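Local coordinates for Lmo2812 protein (Listeria monocytogenes EGD-e, PDB 5ZQA) that probably acts as a serine-type D-Ala-D-Ala carboxypeptidase, a penicillin-binding protein that trims peptide stems of the peptidoglycan cell wall, at residues A54-I60 with A171-K176; S62-T68 with F158-G163; M67-L71 with E142-A147; L87-L92 with N124-L130; Y115-T120 with V192-T196. All coordinates share one frame; numbering follows the deposited sequence.

Contact 1: A54-I60 with A171-K176; sequences ADKVMPI and AVSTTK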
# COMPACT_ATOMS: atom_id res chain seq x y z
N ALA A 54 0.79 17.57 -5.82
CA ALA A 54 0.10 16.36 -6.27
C ALA A 54 0.66 15.78 -7.56
O ALA A 54 0.35 14.63 -7.92
CB ALA A 54 -1.38 16.66 -6.43
N ASP A 55 1.44 16.58 -8.28
CA ASP A 55 2.05 16.16 -9.54
C ASP A 55 3.54 15.84 -9.37
O ASP A 55 4.20 15.48 -10.34
CB ASP A 55 1.88 17.24 -10.61
CG ASP A 55 0.43 17.54 -10.93
OD1 ASP A 55 -0.22 16.71 -11.61
OD2 ASP A 55 -0.05 18.62 -10.51
N LYS A 56 4.06 15.99 -8.15
CA LYS A 56 5.47 15.77 -7.89
C LYS A 56 5.81 14.28 -7.82
O LYS A 56 5.16 13.51 -7.12
CB LYS A 56 5.88 16.46 -6.58
CG LYS A 56 7.35 16.27 -6.23
CD LYS A 56 7.78 17.11 -5.04
CE LYS A 56 9.26 16.92 -4.77
NZ LYS A 56 9.71 17.60 -3.53
N VAL A 57 6.85 13.88 -8.55
CA VAL A 57 7.30 12.50 -8.51
C VAL A 57 8.03 12.21 -7.19
O VAL A 57 9.00 12.89 -6.83
CB VAL A 57 8.21 12.18 -9.70
CG1 VAL A 57 8.73 10.74 -9.63
CG2 VAL A 57 7.45 12.41 -11.00
N MET A 58 7.56 11.19 -6.48
CA MET A 58 8.02 10.86 -5.14
C MET A 58 8.31 9.38 -5.00
O MET A 58 7.59 8.56 -5.56
CB MET A 58 6.96 11.23 -4.09
CG MET A 58 6.52 12.68 -4.11
SD MET A 58 7.77 13.75 -3.39
CE MET A 58 7.50 13.45 -1.64
N PRO A 59 9.35 9.02 -4.23
CA PRO A 59 9.56 7.61 -3.87
C PRO A 59 8.40 7.09 -3.02
O PRO A 59 7.91 7.79 -2.12
CB PRO A 59 10.85 7.62 -3.04
CG PRO A 59 11.49 8.93 -3.33
CD PRO A 59 10.39 9.89 -3.65
N ILE A 60 7.95 5.87 -3.31
CA ILE A 60 6.76 5.36 -2.62
C ILE A 60 6.99 4.10 -1.79
O ILE A 60 6.09 3.71 -1.04
CB ILE A 60 5.61 5.07 -3.61
CG1 ILE A 60 6.01 3.98 -4.62
CG2 ILE A 60 5.16 6.38 -4.27
CD1 ILE A 60 4.82 3.45 -5.44
N ALA A 171 11.03 2.77 -6.72
CA ALA A 171 9.63 2.89 -7.08
C ALA A 171 9.16 4.32 -6.84
O ALA A 171 9.39 4.87 -5.76
CB ALA A 171 8.79 1.93 -6.27
N VAL A 172 8.52 4.92 -7.84
CA VAL A 172 8.05 6.30 -7.71
C VAL A 172 6.64 6.46 -8.27
O VAL A 172 6.20 5.68 -9.13
CB VAL A 172 8.98 7.32 -8.42
CG1 VAL A 172 10.38 7.34 -7.77
CG2 VAL A 172 9.07 7.04 -9.91
N SER A 173 5.95 7.49 -7.79
CA SER A 173 4.61 7.80 -8.27
C SER A 173 4.25 9.23 -7.84
O SER A 173 5.12 9.98 -7.41
CB SER A 173 3.60 6.77 -7.73
OG SER A 173 2.35 6.87 -8.38
N THR A 174 2.98 9.59 -7.98
CA THR A 174 2.46 10.89 -7.56
C THR A 174 1.22 10.67 -6.72
O THR A 174 0.65 9.58 -6.77
CB THR A 174 2.06 11.77 -8.75
OG1 THR A 174 0.98 11.13 -9.45
CG2 THR A 174 3.24 11.95 -9.72
N THR A 175 0.77 11.67 -5.97
CA THR A 175 -0.47 11.46 -5.21
C THR A 175 -1.63 11.17 -6.15
O THR A 175 -2.52 10.39 -5.81
CB THR A 175 -0.88 12.64 -4.31
OG1 THR A 175 -1.30 13.76 -5.10
CG2 THR A 175 0.25 13.04 -3.37
N LYS A 176 -1.63 11.80 -7.32
CA LYS A 176 -2.70 11.56 -8.29
C LYS A 176 -2.72 10.09 -8.75
O LYS A 176 -3.77 9.46 -8.79
CB LYS A 176 -2.55 12.51 -9.48
CG LYS A 176 -2.89 13.95 -9.17
CD LYS A 176 -2.81 14.81 -10.42
CE LYS A 176 -3.44 16.17 -10.20
NZ LYS A 176 -4.88 16.08 -9.81
O HOH W 1 2.82 13.72 -5.67
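Met58 and Ser173 form the hydrogen-bonded pair of a two-stranded antiparallel sheet, a small beta ribbon that closes off a long excursion of the chain that includes several helices. Met58 N donates to Ser173 O at 2.9 Å; Ser173 N answers to Met58 O at 3.0 Å. The next pair, Pro59 with Val172, is non-hydrogen-bonded, a place where proline's missing N-H costs nothing across the ribbon, and the Pro59 CA hydrogen points at Ala171 O instead. Ile60 N also bonds to Ala171 O (3.0 Å).

Side chains thicken this frame. Val57 CG1, set anti to the backbone N (chi1 178°), crosses Val172 and lies 3.6 Å from its CB. Ile60 uses two branches, CG1 against Ala171 CB and CG2 against Ser173 CB. Beyond the strands, toward Ala54, a water takes over the bridging: it accepts from Thr175 N and donates to Lys56 O. Thr174 is the N-cap of helix 175-188, its OG1 bonded to Asp177 N, while its CG2 faces Lys56 O at 3.6 Å.

Farther out, Met58 lies on strands 37-42 and 246-255, and Thr175 OG1 bonds to Tyr41 OH. Lys176 brings a methylene, not its charge, to Asp55: CD is 3.4 Å from Asp55 OD1, whereas NZ forms a salt bridge with Glu51 OE2.

Contact 2: S62-T68 with F158-G163; sequences SLSKLMT and FVSASG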
# COMPACT_ATOMS: atom_id res chain seq x y z
N SER A 62 7.10 0.87 0.23
CA SER A 62 6.13 -0.21 0.41
C SER A 62 4.71 0.08 -0.07
O SER A 62 3.86 -0.82 -0.08
CB SER A 62 6.06 -0.63 1.89
OG SER A 62 7.19 -1.43 2.22
N LEU A 63 4.42 1.32 -0.47
CA LEU A 63 3.11 1.56 -1.08
C LEU A 63 3.00 0.73 -2.35
O LEU A 63 1.90 0.41 -2.81
CB LEU A 63 2.87 3.05 -1.37
CG LEU A 63 2.93 3.98 -0.15
CD1 LEU A 63 2.68 5.42 -0.58
CD2 LEU A 63 1.94 3.55 0.92
N SER A 64 4.16 0.33 -2.90
CA SER A 64 4.21 -0.59 -4.04
C SER A 64 3.44 -1.88 -3.80
O SER A 64 2.94 -2.50 -4.75
CB SER A 64 5.66 -0.96 -4.38
OG SER A 64 6.42 0.17 -4.73
N LYS A 65 3.35 -2.29 -2.54
CA LYS A 65 2.66 -3.53 -2.21
C LYS A 65 1.18 -3.50 -2.55
O LYS A 65 0.56 -4.56 -2.67
CB LYS A 65 2.84 -3.84 -0.73
CG LYS A 65 4.29 -4.18 -0.36
CD LYS A 65 4.43 -4.35 1.14
CE LYS A 65 5.79 -4.94 1.51
NZ LYS A 65 6.87 -3.94 1.37
N LEU A 66 0.60 -2.32 -2.75
CA LEU A 66 -0.79 -2.25 -3.19
C LEU A 66 -0.94 -2.78 -4.61
O LEU A 66 -1.95 -3.39 -4.94
CB LEU A 66 -1.33 -0.83 -3.10
CG LEU A 66 -1.47 -0.32 -1.66
CD1 LEU A 66 -1.90 1.13 -1.62
CD2 LEU A 66 -2.46 -1.17 -0.86
N MET A 67 0.07 -2.57 -5.45
CA MET A 67 -0.01 -3.10 -6.81
C MET A 67 0.21 -4.61 -6.78
O MET A 67 -0.46 -5.35 -7.51
CB MET A 67 1.01 -2.44 -7.75
CG MET A 67 1.03 -3.08 -9.14
SD MET A 67 -0.55 -3.00 -10.02
CE MET A 67 -0.47 -1.34 -10.69
N THR A 68 1.14 -5.06 -5.95
CA THR A 68 1.32 -6.50 -5.79
C THR A 68 0.04 -7.15 -5.27
O THR A 68 -0.36 -8.19 -5.78
CB THR A 68 2.52 -6.80 -4.87
OG1 THR A 68 3.67 -6.14 -5.41
CG2 THR A 68 2.81 -8.31 -4.76
N PHE A 158 7.16 1.13 -11.08
CA PHE A 158 7.44 0.13 -10.05
C PHE A 158 8.73 -0.60 -10.40
O PHE A 158 9.02 -0.84 -11.57
CB PHE A 158 6.29 -0.87 -9.93
CG PHE A 158 4.98 -0.24 -9.55
CD1 PHE A 158 4.75 0.15 -8.24
CD2 PHE A 158 3.98 -0.04 -10.49
CE1 PHE A 158 3.55 0.74 -7.87
CE2 PHE A 158 2.77 0.55 -10.13
CZ PHE A 158 2.56 0.94 -8.82
N VAL A 159 9.49 -0.98 -9.38
CA VAL A 159 10.78 -1.65 -9.61
C VAL A 159 10.86 -3.04 -8.99
O VAL A 159 11.76 -3.81 -9.30
CB VAL A 159 11.97 -0.78 -9.09
CG1 VAL A 159 12.00 0.59 -9.77
CG2 VAL A 159 11.92 -0.60 -7.57
N SER A 160 9.92 -3.34 -8.09
CA SER A 160 9.96 -4.59 -7.34
C SER A 160 8.61 -4.84 -6.68
O SER A 160 7.84 -3.91 -6.46
CB SER A 160 11.05 -4.55 -6.27
OG SER A 160 10.71 -3.62 -5.24
N ALA A 161 8.30 -6.10 -6.38
CA ALA A 161 7.04 -6.45 -5.73
C ALA A 161 6.89 -5.79 -4.36
O ALA A 161 5.77 -5.46 -3.94
CB ALA A 161 6.93 -7.96 -5.59
N SER A 162 8.01 -5.62 -3.66
CA SER A 162 8.00 -5.07 -2.31
C SER A 162 8.04 -3.55 -2.27
O SER A 162 7.54 -2.92 -1.34
CB SER A 162 9.19 -5.61 -1.52
OG SER A 162 10.41 -5.27 -2.17
N GLY A 163 8.68 -2.97 -3.28
CA GLY A 163 8.99 -1.55 -3.24
C GLY A 163 10.40 -1.27 -2.76
O GLY A 163 10.79 -0.11 -2.64
O HOH W 2 9.59 -1.71 0.75
O HOH W 3 7.95 -1.18 -6.81
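Lys65 lies along the loop 158-163 and ends on it, a worked case of a lysine held by one backbone oxygen and two polar side chains. From CB the chain turns with CG anti to the carbonyl carbon (chi1 -67°), bringing CG to 3.6 Å from Ser162 O. CD then passes Met118 O, CE runs beside Ser162 O once more, and a bend at the last torsion (chi4 75°) swings NZ into a polar cluster. There NZ donates to Ser162 O at 3.0 Å, tilted slightly from the carbonyl plane, and to Ser62 OG at 2.7 Å; Asn124 OD1 is a further hydrogen-bond partner.

One turn on, Thr68 OG1 donates to Ala161 O at 2.7 Å, in the carbonyl plane and on a lone pair. Met67 lays CB over one face of the Phe158 ring, 4.2 Å from its centroid, in a CH-pi contact, whereas Ser64 OG lies at the ring edge and is hydrogen-bonded to Ala61 O. That hydroxyl is also 3.4 Å from Gly163 CA, where the absence of a side chain lets the loop come close. A water donates to Ser64 OG and Ser160 O and accepts from Val159 N.

Ser62 and Lys65 form the SxxK motif of penicillin-binding proteins, predicted as acyl-ester residue and proton acceptor. The three bonds of NZ imply a side-chain nitrogen fixed beside Ser62 OG, likely oriented in part by the loop's carbonyl.

Contact 3: M67-L71 with E142-A147; sequences MTAFL and EMNNQA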
# COMPACT_ATOMS: atom_id res chain seq x y z
N MET A 67 0.07 -2.57 -5.45
CA MET A 67 -0.01 -3.10 -6.81
C MET A 67 0.21 -4.61 -6.78
O MET A 67 -0.46 -5.35 -7.51
CB MET A 67 1.01 -2.44 -7.75
CG MET A 67 1.03 -3.08 -9.14
SD MET A 67 -0.55 -3.00 -10.02
CE MET A 67 -0.47 -1.34 -10.69
N THR A 68 1.14 -5.06 -5.95
CA THR A 68 1.32 -6.50 -5.79
C THR A 68 0.04 -7.15 -5.27
O THR A 68 -0.36 -8.19 -5.78
CB THR A 68 2.52 -6.80 -4.87
OG1 THR A 68 3.67 -6.14 -5.41
CG2 THR A 68 2.81 -8.31 -4.76
N ALA A 69 -0.62 -6.52 -4.29
CA ALA A 69 -1.90 -7.02 -3.78
C ALA A 69 -2.93 -7.11 -4.90
O ALA A 69 -3.64 -8.12 -5.02
CB ALA A 69 -2.42 -6.12 -2.64
N PHE A 70 -3.02 -6.06 -5.72
CA PHE A 70 -3.97 -6.05 -6.84
C PHE A 70 -3.75 -7.25 -7.75
O PHE A 70 -4.70 -7.95 -8.11
CB PHE A 70 -3.85 -4.75 -7.65
CG PHE A 70 -4.89 -4.62 -8.73
CD1 PHE A 70 -6.14 -4.11 -8.44
CD2 PHE A 70 -4.63 -5.03 -10.03
CE1 PHE A 70 -7.11 -4.00 -9.42
CE2 PHE A 70 -5.59 -4.92 -11.01
CZ PHE A 70 -6.83 -4.40 -10.70
N LEU A 71 -2.49 -7.52 -8.08
CA LEU A 71 -2.17 -8.61 -8.98
C LEU A 71 -2.39 -10.00 -8.35
O LEU A 71 -2.79 -10.94 -9.05
CB LEU A 71 -0.73 -8.45 -9.49
CG LEU A 71 -0.63 -7.29 -10.48
CD1 LEU A 71 0.83 -6.99 -10.82
CD2 LEU A 71 -1.42 -7.57 -11.76
N GLU A 142 5.13 -6.70 -15.12
CA GLU A 142 3.69 -6.90 -14.99
C GLU A 142 3.05 -5.83 -14.11
O GLU A 142 1.94 -5.40 -14.38
CB GLU A 142 3.39 -8.29 -14.44
CG GLU A 142 3.71 -9.41 -15.42
CD GLU A 142 2.88 -9.32 -16.70
OE1 GLU A 142 1.78 -8.72 -16.66
OE2 GLU A 142 3.32 -9.86 -17.74
N MET A 143 3.76 -5.39 -13.07
CA MET A 143 3.27 -4.28 -12.25
C MET A 143 3.08 -3.03 -13.10
O MET A 143 2.07 -2.34 -13.00
CB MET A 143 4.23 -3.98 -11.09
CG MET A 143 4.40 -5.11 -10.09
SD MET A 143 5.67 -4.73 -8.85
CE MET A 143 4.74 -3.70 -7.70
N ASN A 144 4.07 -2.72 -13.93
CA ASN A 144 3.99 -1.52 -14.77
C ASN A 144 2.97 -1.69 -15.90
O ASN A 144 2.29 -0.73 -16.29
CB ASN A 144 5.38 -1.18 -15.29
CG ASN A 144 6.27 -0.66 -14.20
OD1 ASN A 144 5.86 0.22 -13.45
ND2 ASN A 144 7.47 -1.21 -14.08
N ASN A 145 2.83 -2.91 -16.41
CA ASN A 145 1.78 -3.19 -17.39
C ASN A 145 0.41 -2.93 -16.80
O ASN A 145 -0.45 -2.35 -17.46
CB ASN A 145 1.87 -4.63 -17.89
CG ASN A 145 2.94 -4.81 -18.94
OD1 ASN A 145 3.48 -3.83 -19.47
ND2 ASN A 145 3.22 -6.05 -19.28
N GLN A 146 0.20 -3.34 -15.56
CA GLN A 146 -1.09 -3.14 -14.91
C GLN A 146 -1.32 -1.66 -14.63
O GLN A 146 -2.45 -1.18 -14.75
CB GLN A 146 -1.19 -3.95 -13.61
CG GLN A 146 -2.56 -3.84 -12.94
CD GLN A 146 -3.69 -4.38 -13.81
OE1 GLN A 146 -4.65 -3.67 -14.12
NE2 GLN A 146 -3.60 -5.65 -14.20
N ALA A 147 -0.25 -0.94 -14.28
CA ALA A 147 -0.35 0.49 -14.04
C ALA A 147 -0.89 1.17 -15.29
O ALA A 147 -1.82 1.98 -15.22
CB ALA A 147 1.02 1.08 -13.65
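Met67 and Gln146 approach with matching torsions: each has CG anti to the backbone N, followed by a bend of about 60° at chi2 in both. Met67 SD thereby rests 3.6 Å from Gln146 CG, and a second bend, at chi3, tucks CE under the opposite backbone, 3.6 Å from Met143 O. Met143 slides past Met67 in the reverse direction, its CB 3.9 Å from Met67 CG, and sends CE on to Thr68 OG1 at 3.5 Å, a hydroxyl whose bond goes to Ala161 O.

Gln146 continues to Phe70. Its CD is 3.4 Å from Phe70 CE2, with amide and ring planes 52° apart, and NE2 lies in the ring plane at the edge. Leu71 fills the other flank, CD1 against Met143 CA at 3.9 Å and CD2 beside Gln146 NE2 at 3.8 Å. The whole contact is van der Waals packing between two helices that cross nearly at right angles (86°), their axes 10.2 Å apart.

Helix 65-77 is flanked by others: helix 175-188 packs on Phe70 through Leu185, and Met118 of helix 111-120 meets Thr68 and Ala69. The Phe70 ring stacks edge-to-face with His189, a ligand of a bound magnesium ion.

Contact 4: L87-L92 with N124-L130; sequences LDLVRL and NDAAETL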
# COMPACT_ATOMS: atom_id res chain seq x y z
N LEU A 87 4.37 -21.30 -0.27
CA LEU A 87 5.53 -20.77 -0.95
C LEU A 87 6.66 -20.53 0.03
O LEU A 87 6.41 -20.34 1.22
CB LEU A 87 5.17 -19.46 -1.65
CG LEU A 87 3.98 -19.51 -2.58
CD1 LEU A 87 3.73 -18.11 -3.11
CD2 LEU A 87 4.22 -20.49 -3.72
N ASP A 88 7.88 -20.53 -0.47
CA ASP A 88 9.06 -20.33 0.37
C ASP A 88 9.52 -18.90 0.31
O ASP A 88 9.75 -18.37 -0.79
CB ASP A 88 10.19 -21.26 -0.06
CG ASP A 88 9.81 -22.72 0.03
OD1 ASP A 88 9.36 -23.15 1.12
OD2 ASP A 88 9.92 -23.43 -0.99
N LEU A 89 9.65 -18.27 1.47
CA LEU A 89 10.07 -16.87 1.55
C LEU A 89 11.43 -16.68 0.89
O LEU A 89 12.37 -17.43 1.16
CB LEU A 89 10.14 -16.40 3.00
CG LEU A 89 8.79 -16.10 3.63
CD1 LEU A 89 8.95 -15.88 5.12
CD2 LEU A 89 8.17 -14.89 2.92
N VAL A 90 11.52 -15.68 0.03
CA VAL A 90 12.78 -15.34 -0.60
C VAL A 90 13.69 -14.70 0.46
O VAL A 90 13.21 -14.09 1.42
CB VAL A 90 12.60 -14.37 -1.80
CG1 VAL A 90 11.52 -14.86 -2.75
CG2 VAL A 90 12.28 -12.98 -1.31
N ARG A 91 14.99 -14.88 0.30
CA ARG A 91 15.94 -14.24 1.20
C ARG A 91 16.22 -12.83 0.71
O ARG A 91 16.45 -12.62 -0.48
CB ARG A 91 17.24 -15.04 1.29
CG ARG A 91 17.12 -16.31 2.10
CD ARG A 91 18.40 -17.13 2.07
NE ARG A 91 18.34 -18.24 3.00
CZ ARG A 91 17.71 -19.39 2.76
NH1 ARG A 91 17.08 -19.57 1.60
NH2 ARG A 91 17.70 -20.35 3.67
N LEU A 92 16.18 -11.87 1.62
CA LEU A 92 16.46 -10.48 1.28
C LEU A 92 17.93 -10.19 1.51
O LEU A 92 18.50 -10.65 2.50
CB LEU A 92 15.59 -9.53 2.10
CG LEU A 92 14.08 -9.73 2.04
CD1 LEU A 92 13.42 -8.92 3.14
CD2 LEU A 92 13.52 -9.34 0.67
N ASN A 124 8.51 -7.41 3.38
CA ASN A 124 9.10 -7.33 2.05
C ASN A 124 9.35 -8.69 1.42
O ASN A 124 9.16 -8.86 0.21
CB ASN A 124 10.42 -6.56 2.10
CG ASN A 124 10.22 -5.12 2.39
OD1 ASN A 124 9.75 -4.38 1.53
ND2 ASN A 124 10.57 -4.69 3.60
N ASP A 125 9.79 -9.65 2.23
CA ASP A 125 10.03 -10.98 1.69
C ASP A 125 8.73 -11.63 1.22
O ASP A 125 8.71 -12.29 0.18
CB ASP A 125 10.79 -11.86 2.70
CG ASP A 125 10.16 -11.90 4.10
OD1 ASP A 125 9.22 -11.13 4.41
OD2 ASP A 125 10.64 -12.72 4.92
N ALA A 126 7.63 -11.42 1.95
CA ALA A 126 6.34 -11.96 1.53
C ALA A 126 5.93 -11.42 0.16
O ALA A 126 5.49 -12.16 -0.72
CB ALA A 126 5.28 -11.65 2.57
N ALA A 127 6.10 -10.11 -0.02
CA ALA A 127 5.78 -9.49 -1.30
C ALA A 127 6.62 -10.05 -2.45
O ALA A 127 6.10 -10.35 -3.52
CB ALA A 127 5.97 -7.98 -1.20
N GLU A 128 7.93 -10.19 -2.22
CA GLU A 128 8.82 -10.68 -3.27
C GLU A 128 8.47 -12.12 -3.65
O GLU A 128 8.54 -12.50 -4.82
CB GLU A 128 10.29 -10.61 -2.83
CG GLU A 128 10.82 -9.17 -2.71
CD GLU A 128 10.83 -8.44 -4.03
OE1 GLU A 128 10.59 -7.20 -4.03
OE2 GLU A 128 11.07 -9.08 -5.08
N THR A 129 8.08 -12.90 -2.65
CA THR A 129 7.74 -14.31 -2.84
C THR A 129 6.47 -14.43 -3.70
O THR A 129 6.40 -15.25 -4.62
CB THR A 129 7.52 -15.01 -1.49
OG1 THR A 129 8.72 -14.96 -0.72
CG2 THR A 129 7.13 -16.47 -1.69
N LEU A 130 5.49 -13.59 -3.41
CA LEU A 130 4.26 -13.55 -4.22
C LEU A 130 4.53 -13.13 -5.66
O LEU A 130 4.01 -13.74 -6.60
CB LEU A 130 3.24 -12.62 -3.57
CG LEU A 130 2.67 -13.09 -2.23
CD1 LEU A 130 1.94 -11.97 -1.51
CD2 LEU A 130 1.76 -14.29 -2.42
O HOH W 4 13.09 -13.90 4.07
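Leu89 and Thr129 bring their CA atoms within 5.6 Å where the end of strand 86-88 and the extended chain after it run against the direction of the first turns of helix 124-135. A single direct hydrogen bond ties the two backbones through a side chain: Val90 N donates to Thr129 OG1 at 3.0 Å, with an angle of 154° at the hydrogen. The hydroxyl in turn donates to Asp125 O at 2.8 Å. Thr129 N reaches the same oxygen from the opposite face of the carbonyl, so one acceptor takes both the helix bond and the side-chain bond.

Thr129 can do this because OG1 stands anti to its carbonyl carbon (chi1 -61°), which leaves CG2 to lie 3.6 Å from Leu87 CB and beside Asp88 O. Val90 CG2 presses on Glu128 CB at 3.4 Å, crossing it at a slant. Leu89 splits its methyls, CD1 next to Asp125 OD2 and CD2 over Ala126 N, each at 3.6 Å. The carboxylate of Asp125 is bound beyond the contact, OD1 to Leu100 N and OD2 to Tyr101 N. A water also donates to OD2 and to Val90 O, bridging the segments. Leu92 closes the row with CD1 3.8 Å from Asp125 N.

Asn124, the first residue of this helix and a partner of Lys65, also bonds through ND2 to Val98 O. Leu92, in the extended chain after the strand, packs against its CB. With Ser122, Asn124 makes the SxN motif typical of penicillin-binding proteins.

Contact 5: Y115-T120 with V192-T196; sequences YSAMLT and VLETT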
# COMPACT_ATOMS: atom_id res chain seq x y z
N TYR A 115 0.10 -12.78 1.71
CA TYR A 115 -0.72 -11.61 1.40
C TYR A 115 -1.04 -10.80 2.66
O TYR A 115 -0.87 -9.58 2.68
CB TYR A 115 -1.97 -12.08 0.66
CG TYR A 115 -3.10 -11.09 0.51
CD1 TYR A 115 -4.14 -11.06 1.43
CD2 TYR A 115 -3.17 -10.24 -0.58
CE1 TYR A 115 -5.19 -10.18 1.30
CE2 TYR A 115 -4.22 -9.36 -0.73
CZ TYR A 115 -5.23 -9.33 0.22
OH TYR A 115 -6.29 -8.46 0.09
N SER A 116 -1.46 -11.48 3.73
CA SER A 116 -1.73 -10.78 4.98
C SER A 116 -0.48 -10.09 5.52
O SER A 116 -0.54 -8.95 5.95
CB SER A 116 -2.28 -11.73 6.04
OG SER A 116 -3.50 -12.30 5.61
N ALA A 117 0.65 -10.80 5.52
CA ALA A 117 1.90 -10.24 6.04
C ALA A 117 2.35 -9.02 5.24
O ALA A 117 2.78 -8.01 5.81
CB ALA A 117 3.00 -11.31 6.07
N MET A 118 2.25 -9.12 3.92
CA MET A 118 2.58 -7.99 3.06
C MET A 118 1.76 -6.75 3.41
O MET A 118 2.32 -5.66 3.57
CB MET A 118 2.38 -8.41 1.60
CG MET A 118 2.56 -7.30 0.61
SD MET A 118 2.38 -7.91 -1.07
CE MET A 118 0.60 -8.06 -1.20
N LEU A 119 0.45 -6.91 3.55
CA LEU A 119 -0.41 -5.74 3.75
C LEU A 119 -0.41 -5.22 5.18
O LEU A 119 -0.51 -4.00 5.40
CB LEU A 119 -1.85 -6.07 3.32
CG LEU A 119 -2.09 -6.18 1.82
CD1 LEU A 119 -3.57 -6.48 1.59
CD2 LEU A 119 -1.67 -4.92 1.09
N THR A 120 -0.27 -6.12 6.15
CA THR A 120 -0.44 -5.78 7.56
C THR A 120 0.86 -5.27 8.19
O THR A 120 0.90 -4.15 8.74
CB THR A 120 -0.95 -7.01 8.35
OG1 THR A 120 -2.22 -7.41 7.82
CG2 THR A 120 -1.13 -6.69 9.82
N VAL A 192 -10.31 -6.25 -0.07
CA VAL A 192 -8.98 -5.89 0.43
C VAL A 192 -9.12 -5.20 1.79
O VAL A 192 -8.25 -5.36 2.66
CB VAL A 192 -8.21 -5.00 -0.59
CG1 VAL A 192 -8.84 -3.62 -0.74
CG2 VAL A 192 -6.73 -4.90 -0.20
N LEU A 193 -10.22 -4.48 1.98
CA LEU A 193 -10.43 -3.74 3.21
C LEU A 193 -10.73 -4.68 4.38
O LEU A 193 -10.56 -4.30 5.54
CB LEU A 193 -11.55 -2.72 3.03
CG LEU A 193 -11.32 -1.71 1.89
CD1 LEU A 193 -12.54 -0.83 1.74
CD2 LEU A 193 -10.09 -0.87 2.17
N GLU A 194 -11.16 -5.90 4.09
CA GLU A 194 -11.35 -6.89 5.14
C GLU A 194 -10.03 -7.19 5.84
O GLU A 194 -10.01 -7.46 7.04
CB GLU A 194 -11.97 -8.18 4.57
CG GLU A 194 -13.41 -7.97 4.10
CD GLU A 194 -14.01 -9.18 3.38
OE1 GLU A 194 -13.50 -10.31 3.56
OE2 GLU A 194 -15.00 -8.99 2.64
N THR A 195 -8.92 -7.11 5.10
CA THR A 195 -7.60 -7.34 5.68
C THR A 195 -7.01 -6.05 6.25
O THR A 195 -6.52 -6.03 7.37
CB THR A 195 -6.62 -7.96 4.65
OG1 THR A 195 -7.12 -9.24 4.23
CG2 THR A 195 -5.24 -8.16 5.25
N THR A 196 -7.10 -4.96 5.49
CA THR A 196 -6.44 -3.72 5.89
C THR A 196 -7.13 -3.02 7.06
O THR A 196 -6.55 -2.13 7.68
CB THR A 196 -6.29 -2.72 4.71
OG1 THR A 196 -7.59 -2.34 4.22
CG2 THR A 196 -5.48 -3.35 3.57
O HOH W 5 -8.35 -9.07 1.86
O HOH W 6 -5.95 -11.71 4.58
O HOH W 7 -4.24 -5.40 8.77
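Thr195 pushes its side chain into a hole between Tyr115, Ser116, Leu119 and Thr120, a knob-into-hole fit made by a residue with both an apolar and a polar branch. CG2, anti to the backbone N, goes down into the hole and lies 4.0 Å from Thr120 OG1. OG1 takes the other direction and comes to the edge of the Tyr115 ring, 3.6 Å from CE1 and near the ring plane. Two waters serve this hydroxyl: one 2.7 Å from Thr195 OG1 links it to Tyr115 OH, and another links it to Ser116 OG, which is also bonded to Arg112 O. A third water donates to both Thr195 O and Thr120 OG1, lacing the other flank.

The frame is a pair of helices inclined at 66°, their axes 10.1 Å apart, within the helical part of the penicillin-binding (S11 peptidase) fold. Helix 111-120 leads into Ser122, predicted to belong to the active site, while helix 192-196 follows directly on His189 and Glu191, which bind a magnesium ion.

Van der Waals contacts hold the end nearest Val192. Its CG2 is 3.6 Å from Tyr115 OH and 4.0 Å from Leu119 CD1, and both side chains cross Val192 at about a right angle. Leu119 CD1 also touches Thr196 CG2 at a slant, and Thr196 OG1 is bonded to Asp223 O of strand 222-230. Within its own helix Thr120 OG1 donates to Ser116 O at 2.9 Å, tilted 30° from the carbonyl plane, so that oxygen accepts from both Thr120 N and OG1. Outside the two helices, the Tyr115 ring meets Trp83 edge-to-face.

Contacts 2, 3 and 5 are buried, whereas contacts 1 and 4 are partly open at their edges. Helix 65-77 serves both contact 2 and contact 3, which share Met67 and Thr68 but differ in character: polar and backbone-directed near the predicted catalytic residues, then apolar one turn later. Contact 4 meets contact 2 through Asn124 with Lys65 and Glu128 with Ser162. Contact 5 touches contacts 2, 3 and 4 mainly through Met118. Contact 1 alone is strand pairing; it touches contact 2 through Ala171 and Ile60 and encloses contacts 2, 3 and 4 along the chain. Waters bridge the segments of contacts 1, 2, 4 and 5.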